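Local coordinates for protein arginase (RocF) (Helicobacter pylori, PDB 4G3H) that probably hydrolyses L-arginine to L-ornithine and urea, a step of the urea cycle, with two manganese ions bound in each subunit, at residues A[1-5]-A[41-45]; A[81-85]-A[274-278]; A[223-229]-A[270-274]. One frame throughout, in Å; residues are numbered along the deposited sequence.

Contact 1: A[1-5]-A[41-45]; sequences MILVG and TITQE
M1 and T41 begin the pairing of these two segments. The backbone N of M1 meets T41 O at 2.9 Å. The oxygen of M1 then takes the next amide, with T43 N 3.0 Å from M1 O. This bond is bent to 146° at the hydrogen. I42 CA adds a CA-H...O contact to the same oxygen, M1 O, at 3.4 Å. One carbonyl is thus held by two consecutive residues. Further along, L3 N bonds to Q44 O at 2.9 Å and is nearly straight, at 171°. L3 pairs with E45 in a parallel bridge, and E45 CA turns its hydrogen to L3 O.

The side chains of I2 and L3 leave on opposite faces of the sheet. On one face the CB of L3 lies against the CG2 branch of I42, 3.7 Å away. On the other, I2 CD1 reaches Q44 CB at 3.8 Å, and the two side chains run side by side. I2 has CG1 beside its own backbone N, and a bend at chi2 (-64°) turns CD1 toward T43 and Q44. The same CD1 also nears T43 OG1.

In the second shell, the E82 carboxylate links the chain start at M1 to T43. Its OE1 lies very close to both M1 N and T43 OG1. It probably hydrogen-bonds to T43 OG1, while the exact geometry at M1 is doubtful. E45 OE2 forms a salt bridge with R25 of helix 16-30. L3 packs on L85 and L87, and M1 rests on I306 of helix 293-309. Strand 44-50 is outermost in the sheet. It follows strand 2-8 through helix 16-30, a beta-alpha-beta crossover at the edge of the parallel alpha/beta fold of arginases.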
loop_
_atom_site.group_PDB
_atom_site.type_symbol
_atom_site.label_atom_id
_atom_site.label_comp_id
_atom_site.label_asym_id
_atom_site.label_seq_id
_atom_site.Cartn_x
_atom_site.Cartn_y
_atom_site.Cartn_z
ATOM N N MET A 1 5.886 -5.017 17.501
ATOM C CA MET A 1 5.462 -4.812 16.086
ATOM C C MET A 1 5.140 -6.142 15.412
ATOM O O MET A 1 5.714 -7.170 15.753
ATOM C CB MET A 1 6.567 -4.097 15.306
ATOM C CG MET A 1 6.150 -3.646 13.922
ATOM S SD MET A 1 7.365 -2.556 13.142
ATOM C CE MET A 1 7.339 -1.169 14.258
ATOM N N ILE A 2 4.213 -6.108 14.457
ATOM C CA ILE A 2 3.812 -7.301 13.716
ATOM C C ILE A 2 4.256 -7.169 12.255
ATOM O O ILE A 2 3.981 -6.160 11.603
ATOM C CB ILE A 2 2.263 -7.492 13.705
ATOM C CG1 ILE A 2 1.699 -7.477 15.132
ATOM C CG2 ILE A 2 1.912 -8.806 13.009
ATOM C CD1 ILE A 2 2.172 -8.623 15.999
ATOM N N LEU A 3 4.942 -8.183 11.745
ATOM C CA LEU A 3 5.375 -8.169 10.359
ATOM C C LEU A 3 4.487 -9.136 9.585
ATOM O O LEU A 3 4.480 -10.342 9.859
ATOM C CB LEU A 3 6.840 -8.597 10.232
ATOM C CG LEU A 3 7.339 -8.786 8.785
ATOM C CD1 LEU A 3 7.246 -7.481 8.002
ATOM C CD2 LEU A 3 8.776 -9.288 8.802
ATOM N N VAL A 4 3.727 -8.598 8.633
ATOM C CA VAL A 4 2.831 -9.405 7.812
ATOM C C VAL A 4 3.443 -9.579 6.429
ATOM O O VAL A 4 3.804 -8.602 5.772
ATOM C CB VAL A 4 1.437 -8.737 7.663
ATOM C CG1 VAL A 4 0.520 -9.638 6.844
ATOM C CG2 VAL A 4 0.826 -8.466 9.041
ATOM N N GLY A 5 3.578 -10.827 5.999
ATOM C CA GLY A 5 4.145 -11.102 4.693
ATOM C C GLY A 5 3.124 -11.803 3.812
ATOM O O GLY A 5 2.664 -12.895 4.140
ATOM N N THR A 41 11.963 -6.095 18.508
ATOM C CA THR A 41 11.014 -5.171 17.895
ATOM C C THR A 41 9.848 -5.902 17.232
ATOM O O THR A 41 8.685 -5.631 17.540
ATOM C CB THR A 41 11.720 -4.270 16.859
ATOM O OG1 THR A 41 12.727 -3.496 17.516
ATOM C CG2 THR A 41 10.725 -3.331 16.193
ATOM N N ILE A 42 10.154 -6.823 16.320
ATOM C CA ILE A 42 9.116 -7.587 15.636
ATOM C C ILE A 42 8.861 -8.846 16.458
ATOM O O ILE A 42 9.698 -9.749 16.509
ATOM C CB ILE A 42 9.554 -7.970 14.204
ATOM C CG1 ILE A 42 9.793 -6.699 13.381
ATOM C CG2 ILE A 42 8.482 -8.833 13.540
ATOM C CD1 ILE A 42 10.355 -6.952 12.001
ATOM N N THR A 43 7.702 -8.892 17.109
ATOM C CA THR A 43 7.338 -10.011 17.972
ATOM C C THR A 43 6.630 -11.130 17.232
ATOM O O THR A 43 6.454 -12.222 17.762
ATOM C CB THR A 43 6.413 -9.549 19.113
ATOM O OG1 THR A 43 5.158 -9.126 18.562
ATOM C CG2 THR A 43 7.043 -8.388 19.879
ATOM N N GLN A 44 6.220 -10.861 16.004
ATOM C CA GLN A 44 5.519 -11.871 15.243
ATOM C C GLN A 44 5.618 -11.676 13.738
ATOM O O GLN A 44 5.405 -10.579 13.226
ATOM C CB GLN A 44 4.050 -11.892 15.676
ATOM C CG GLN A 44 3.138 -12.730 14.795
ATOM C CD GLN A 44 1.696 -12.714 15.272
ATOM O OE1 GLN A 44 0.767 -12.814 14.473
ATOM N NE2 GLN A 44 1.503 -12.599 16.579
ATOM N N GLU A 45 5.961 -12.755 13.044
ATOM C CA GLU A 45 6.050 -12.746 11.596
ATOM C C GLU A 45 4.904 -13.613 11.090
ATOM O O GLU A 45 4.931 -14.838 11.241
ATOM C CB GLU A 45 7.382 -13.339 11.112
ATOM C CG GLU A 45 7.439 -13.550 9.594
ATOM C CD GLU A 45 8.503 -14.545 9.162
ATOM O OE1 GLU A 45 9.034 -15.269 10.024
ATOM O OE2 GLU A 45 8.798 -14.617 7.947
#

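Contact 2: A[81-85]-A[274-278]; sequences KEFPL and LKAVE
F83 reaches the 274-278 strand because its CG stands anti to the backbone N, chi1 -166°. A chi2 of 87° then turns the ring so that its far edge meets the strand. CE1 of F83 comes in at the edge to L274 O, 3.4 Å away. CZ of F83 meets the CG2 branch of V277 at 3.6 Å, also near the ring plane. V277 carries this methyl beside its own backbone N, and the two side chains cross at a slant. L274 CG touches the same corner, 4.1 Å from F83 CZ.

P84 follows the ring. Its CD lies above one face of F83, displaced toward the rim. P84 CD also faces K275 O at 3.1 Å, a close fit. A proline has no N-H, so this carbonyl meets a CH2 group there. P84 CG packs on the methyl of A276, 3.7 Å from A276 CB.

The backbones meet from P84 onward. V277 N reaches P84 O at 3.3 Å; the bond is weak but nearly straight, at 172°. L85 CA then makes a CA-H...O contact with V277 O at 3.6 Å. L85 and V277 form a parallel bridge with their side chains on one face, where CD1 of L85 looks across to CG1 of V277.

Helix 293-309 covers that face, with I306 on L85, I305 on V277 and C309 on F83. P84 and A276 meet F78 at the end of helix 59-78. The side chain of V277 is about 14 Å from a bound manganese ion. The arrangement is the start of two neighbouring parallel strands inside an alpha/beta sheet flanked by helices, as expected for the arginase fold.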
loop_
_atom_site.group_PDB
_atom_site.type_symbol
_atom_site.label_atom_id
_atom_site.label_comp_id
_atom_site.label_asym_id
_atom_site.label_seq_id
_atom_site.Cartn_x
_atom_site.Cartn_y
_atom_site.Cartn_z
ATOM N N LYS A 81 -3.119 -4.752 19.220
ATOM C CA LYS A 81 -2.662 -3.396 19.522
ATOM C C LYS A 81 -1.323 -3.077 18.856
ATOM O O LYS A 81 -1.019 -1.924 18.556
ATOM C CB LYS A 81 -2.520 -3.221 21.037
ATOM C CG LYS A 81 -3.700 -3.738 21.847
ATOM C CD LYS A 81 -4.992 -3.019 21.493
ATOM C CE LYS A 81 -6.147 -3.532 22.337
ATOM N NZ LYS A 81 -6.339 -5.000 22.172
ATOM N N GLU A 82 -0.532 -4.116 18.626
ATOM C CA GLU A 82 0.788 -3.989 18.030
ATOM C C GLU A 82 0.784 -3.389 16.618
ATOM O O GLU A 82 -0.062 -3.730 15.793
ATOM C CB GLU A 82 1.449 -5.364 18.026
ATOM C CG GLU A 82 2.951 -5.321 18.162
ATOM C CD GLU A 82 3.490 -6.549 18.853
ATOM O OE1 GLU A 82 4.727 -6.717 18.896
ATOM O OE2 GLU A 82 2.669 -7.341 19.362
ATOM N N PHE A 83 1.741 -2.499 16.352
ATOM C CA PHE A 83 1.848 -1.836 15.054
ATOM C C PHE A 83 2.173 -2.836 13.947
ATOM O O PHE A 83 3.098 -3.641 14.073
ATOM C CB PHE A 83 2.930 -0.758 15.087
ATOM C CG PHE A 83 2.877 0.172 13.914
ATOM C CD1 PHE A 83 2.070 1.304 13.946
ATOM C CD2 PHE A 83 3.579 -0.116 12.749
ATOM C CE1 PHE A 83 1.962 2.137 12.831
ATOM C CE2 PHE A 83 3.475 0.709 11.628
ATOM C CZ PHE A 83 2.667 1.833 11.670
ATOM N N PRO A 84 1.417 -2.795 12.841
ATOM C CA PRO A 84 1.683 -3.735 11.753
ATOM C C PRO A 84 2.456 -3.186 10.552
ATOM O O PRO A 84 2.120 -2.133 9.997
ATOM C CB PRO A 84 0.284 -4.173 11.360
ATOM C CG PRO A 84 -0.461 -2.853 11.423
ATOM C CD PRO A 84 0.075 -2.197 12.698
ATOM N N LEU A 85 3.500 -3.905 10.160
ATOM C CA LEU A 85 4.277 -3.540 8.982
ATOM C C LEU A 85 3.854 -4.600 7.969
ATOM O O LEU A 85 4.086 -5.792 8.172
ATOM C CB LEU A 85 5.778 -3.625 9.255
ATOM C CG LEU A 85 6.634 -3.425 8.002
ATOM C CD1 LEU A 85 6.261 -2.129 7.304
ATOM C CD2 LEU A 85 8.095 -3.429 8.390
ATOM N N LEU A 274 -1.183 7.255 12.762
ATOM C CA LEU A 274 -0.761 6.221 11.814
ATOM C C LEU A 274 -0.940 4.859 12.476
ATOM O O LEU A 274 -0.282 4.567 13.469
ATOM C CB LEU A 274 0.713 6.413 11.434
ATOM C CG LEU A 274 1.318 5.443 10.405
ATOM C CD1 LEU A 274 0.610 5.595 9.060
ATOM C CD2 LEU A 274 2.803 5.736 10.243
ATOM N N LYS A 275 -1.821 4.025 11.925
ATOM C CA LYS A 275 -2.073 2.703 12.494
ATOM C C LYS A 275 -1.520 1.544 11.670
ATOM O O LYS A 275 -1.565 0.394 12.105
ATOM C CB LYS A 275 -3.579 2.501 12.726
ATOM C CG LYS A 275 -4.195 3.543 13.649
ATOM C CD LYS A 275 -3.446 3.591 14.971
ATOM C CE LYS A 275 -3.862 4.787 15.810
ATOM N NZ LYS A 275 -3.048 4.902 17.055
ATOM N N ALA A 276 -1.006 1.832 10.480
ATOM C CA ALA A 276 -0.435 0.773 9.658
ATOM C C ALA A 276 0.396 1.302 8.508
ATOM O O ALA A 276 0.146 2.397 7.997
ATOM C CB ALA A 276 -1.539 -0.145 9.117
ATOM N N VAL A 277 1.399 0.521 8.119
ATOM C CA VAL A 277 2.243 0.872 6.992
ATOM C C VAL A 277 2.398 -0.339 6.082
ATOM O O VAL A 277 2.707 -1.451 6.535
ATOM C CB VAL A 277 3.637 1.351 7.420
ATOM C CG1 VAL A 277 4.465 1.642 6.181
ATOM C CG2 VAL A 277 3.524 2.615 8.288
ATOM N N GLU A 278 2.168 -0.106 4.796
ATOM C CA GLU A 278 2.271 -1.131 3.775
ATOM C C GLU A 278 3.374 -0.726 2.793
ATOM O O GLU A 278 3.374 0.404 2.290
ATOM C CB GLU A 278 0.937 -1.236 3.023
ATOM C CG GLU A 278 0.900 -2.259 1.894
ATOM C CD GLU A 278 -0.196 -1.966 0.873
ATOM O OE1 GLU A 278 -1.141 -1.216 1.196
ATOM O OE2 GLU A 278 -0.118 -2.492 -0.255
#

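Contact 3: A[223-229]-A[270-274]; sequences LKAVDII and FKDRL
L223 O is gripped by two donors, R273 NH1 at 2.8 Å and V226 N at 3.2 Å, which approach from opposite faces of its carbonyl. The second bond closes the type I turn from L223 to V226. NH1 of R273 also reaches V226 O at 2.9 Å, close to the guanidinium plane. Its bond to L223 O is tilted further from that plane. One arginine nitrogen therefore bridges the two ends of the turn. The R273 chain bends at chi3 (-68°) to bring it there, and on the way R273 CG passes D227 O at 3.4 Å.

I229 packs against both the arginine and F270. Its CD1 lies over one face of the guanidinium, toward the rim. I229 CD1 also packs tightly on the F270 ring, 3.4 Å from F270 CD1, where the two side chains cross at about a right angle. L223 CD2 approaches the F270 ring obliquely, nearest CE1. The backbones join through I229 N and R273 O, 2.7 Å apart. I229 O in turn receives a CA-H...O contact from L274, its partner in a parallel bridge.

F270 comes straight after helix 256-269, and its ring also touches T219 and K220 of helix 212-223. L113 of strand 110-115 meets L223, I229 and F270. D227 OD2 accepts a hydrogen bond from the backbone N of K109 just before that strand. The contact thus packs the ends of two helices against the starts of strands 228-234 and 274-280, with strand 110-115 alongside.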
loop_
_atom_site.group_PDB
_atom_site.type_symbol
_atom_site.label_atom_id
_atom_site.label_comp_id
_atom_site.label_asym_id
_atom_site.label_seq_id
_atom_site.Cartn_x
_atom_site.Cartn_y
_atom_site.Cartn_z
ATOM N N LEU A 223 -5.945 16.156 6.083
ATOM C CA LEU A 223 -6.184 15.080 7.036
ATOM C C LEU A 223 -6.533 15.516 8.455
ATOM O O LEU A 223 -6.644 14.682 9.352
ATOM C CB LEU A 223 -4.947 14.176 7.075
ATOM C CG LEU A 223 -5.008 12.866 6.285
ATOM C CD1 LEU A 223 -5.624 13.095 4.912
ATOM C CD2 LEU A 223 -3.610 12.283 6.182
ATOM N N LYS A 224 -6.714 16.813 8.655
ATOM C CA LYS A 224 -7.025 17.354 9.977
ATOM C C LYS A 224 -8.216 16.705 10.688
ATOM O O LYS A 224 -8.245 16.640 11.918
ATOM C CB LYS A 224 -7.261 18.863 9.872
ATOM C CG LYS A 224 -8.361 19.245 8.894
ATOM C CD LYS A 224 -8.547 20.749 8.827
ATOM C CE LYS A 224 -9.673 21.120 7.874
ATOM N NZ LYS A 224 -9.935 22.586 7.865
ATOM N N ALA A 225 -9.188 16.211 9.929
ATOM C CA ALA A 225 -10.371 15.613 10.536
ATOM C C ALA A 225 -10.390 14.089 10.691
ATOM O O ALA A 225 -11.259 13.557 11.387
ATOM C CB ALA A 225 -11.613 16.063 9.770
ATOM N N VAL A 226 -9.454 13.381 10.063
ATOM C CA VAL A 226 -9.449 11.915 10.159
ATOM C C VAL A 226 -9.006 11.428 11.529
ATOM O O VAL A 226 -8.227 12.094 12.206
ATOM C CB VAL A 226 -8.539 11.262 9.077
ATOM C CG1 VAL A 226 -8.906 11.802 7.694
ATOM C CG2 VAL A 226 -7.071 11.511 9.398
ATOM N N ASP A 227 -9.500 10.257 11.924
ATOM C CA ASP A 227 -9.167 9.671 13.220
ATOM C C ASP A 227 -7.936 8.784 13.159
ATOM O O ASP A 227 -7.169 8.715 14.116
ATOM C CB ASP A 227 -10.339 8.841 13.750
ATOM C CG ASP A 227 -11.598 9.659 13.928
ATOM O OD1 ASP A 227 -11.547 10.656 14.682
ATOM O OD2 ASP A 227 -12.631 9.300 13.317
ATOM N N ILE A 228 -7.766 8.076 12.047
ATOM C CA ILE A 228 -6.616 7.200 11.891
ATOM C C ILE A 228 -6.116 7.221 10.456
ATOM O O ILE A 228 -6.868 7.490 9.521
ATOM C CB ILE A 228 -6.931 5.748 12.302
ATOM C CG1 ILE A 228 -8.067 5.202 11.450
ATOM C CG2 ILE A 228 -7.264 5.685 13.788
ATOM C CD1 ILE A 228 -8.348 3.750 11.716
ATOM N N ILE A 229 -4.836 6.918 10.295
ATOM C CA ILE A 229 -4.206 6.965 8.995
ATOM C C ILE A 229 -3.554 5.652 8.581
ATOM O O ILE A 229 -3.003 4.920 9.409
ATOM C CB ILE A 229 -3.159 8.096 8.988
ATOM C CG1 ILE A 229 -3.842 9.418 9.354
ATOM C CG2 ILE A 229 -2.490 8.202 7.628
ATOM C CD1 ILE A 229 -2.887 10.596 9.476
ATOM N N PHE A 270 2.597 12.369 11.486
ATOM C CA PHE A 270 1.362 11.632 11.749
ATOM C C PHE A 270 1.563 10.440 12.676
ATOM O O PHE A 270 0.743 9.527 12.705
ATOM C CB PHE A 270 0.748 11.161 10.426
ATOM C CG PHE A 270 0.378 12.288 9.498
ATOM C CD1 PHE A 270 -0.668 13.154 9.819
ATOM C CD2 PHE A 270 1.107 12.512 8.331
ATOM C CE1 PHE A 270 -0.980 14.231 8.996
ATOM C CE2 PHE A 270 0.809 13.583 7.497
ATOM C CZ PHE A 270 -0.241 14.450 7.831
ATOM N N LYS A 271 2.643 10.465 13.447
ATOM C CA LYS A 271 2.972 9.383 14.373
ATOM C C LYS A 271 1.795 8.888 15.226
ATOM O O LYS A 271 1.609 7.683 15.395
ATOM C CB LYS A 271 4.113 9.822 15.296
ATOM C CG LYS A 271 4.576 8.749 16.271
ATOM C CD LYS A 271 5.422 7.678 15.593
ATOM C CE LYS A 271 6.878 8.109 15.460
ATOM N NZ LYS A 271 7.064 9.333 14.634
ATOM N N ASP A 272 1.005 9.817 15.754
ATOM C CA ASP A 272 -0.127 9.480 16.615
ATOM C C ASP A 272 -1.306 8.769 15.965
ATOM O O ASP A 272 -1.902 7.878 16.570
ATOM C CB ASP A 272 -0.643 10.739 17.314
ATOM C CG ASP A 272 0.149 11.078 18.559
ATOM O OD1 ASP A 272 1.383 11.226 18.461
ATOM O OD2 ASP A 272 -0.468 11.197 19.639
ATOM N N ARG A 273 -1.655 9.153 14.743
ATOM C CA ARG A 273 -2.799 8.535 14.080
ATOM C C ARG A 273 -2.466 7.438 13.064
ATOM O O ARG A 273 -3.369 6.773 12.558
ATOM C CB ARG A 273 -3.653 9.620 13.418
ATOM C CG ARG A 273 -4.324 10.574 14.406
ATOM C CD ARG A 273 -5.087 11.683 13.683
ATOM N NE ARG A 273 -4.181 12.603 12.992
ATOM C CZ ARG A 273 -4.574 13.564 12.160
ATOM N NH1 ARG A 273 -5.865 13.744 11.898
ATOM N NH2 ARG A 273 -3.674 14.347 11.584
ATOM N N LEU A 274 -1.183 7.255 12.762
ATOM C CA LEU A 274 -0.761 6.221 11.814
ATOM C C LEU A 274 -0.940 4.859 12.476
ATOM O O LEU A 274 -0.282 4.567 13.469
ATOM C CB LEU A 274 0.713 6.413 11.434
ATOM C CG LEU A 274 1.318 5.443 10.405
ATOM C CD1 LEU A 274 0.610 5.595 9.060
ATOM C CD2 LEU A 274 2.803 5.736 10.243
#

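In the fold
The three contacts lie on one parallel sheet, whose strands run 44-50, 2-8, 84-87, 274-280, 228-234 from the edge inward. Contact 1 joins the first two, contact 2 the next two, and contact 3 the start of 228-234 to the loop entering 274-280. Contacts 1 and 2 have centres 10 Å apart and touch through strands 2-8 and 84-87, where I2 O faces L85 N. Contacts 2 and 3 are 13 Å apart between centres and share L274. Contact 1 comes first in sequence, and contact 3 ends where the last segment of contact 2 begins. All three join strands near their starts; strand 228-234 carries the manganese ligand D234 at its far end, with D236 just after.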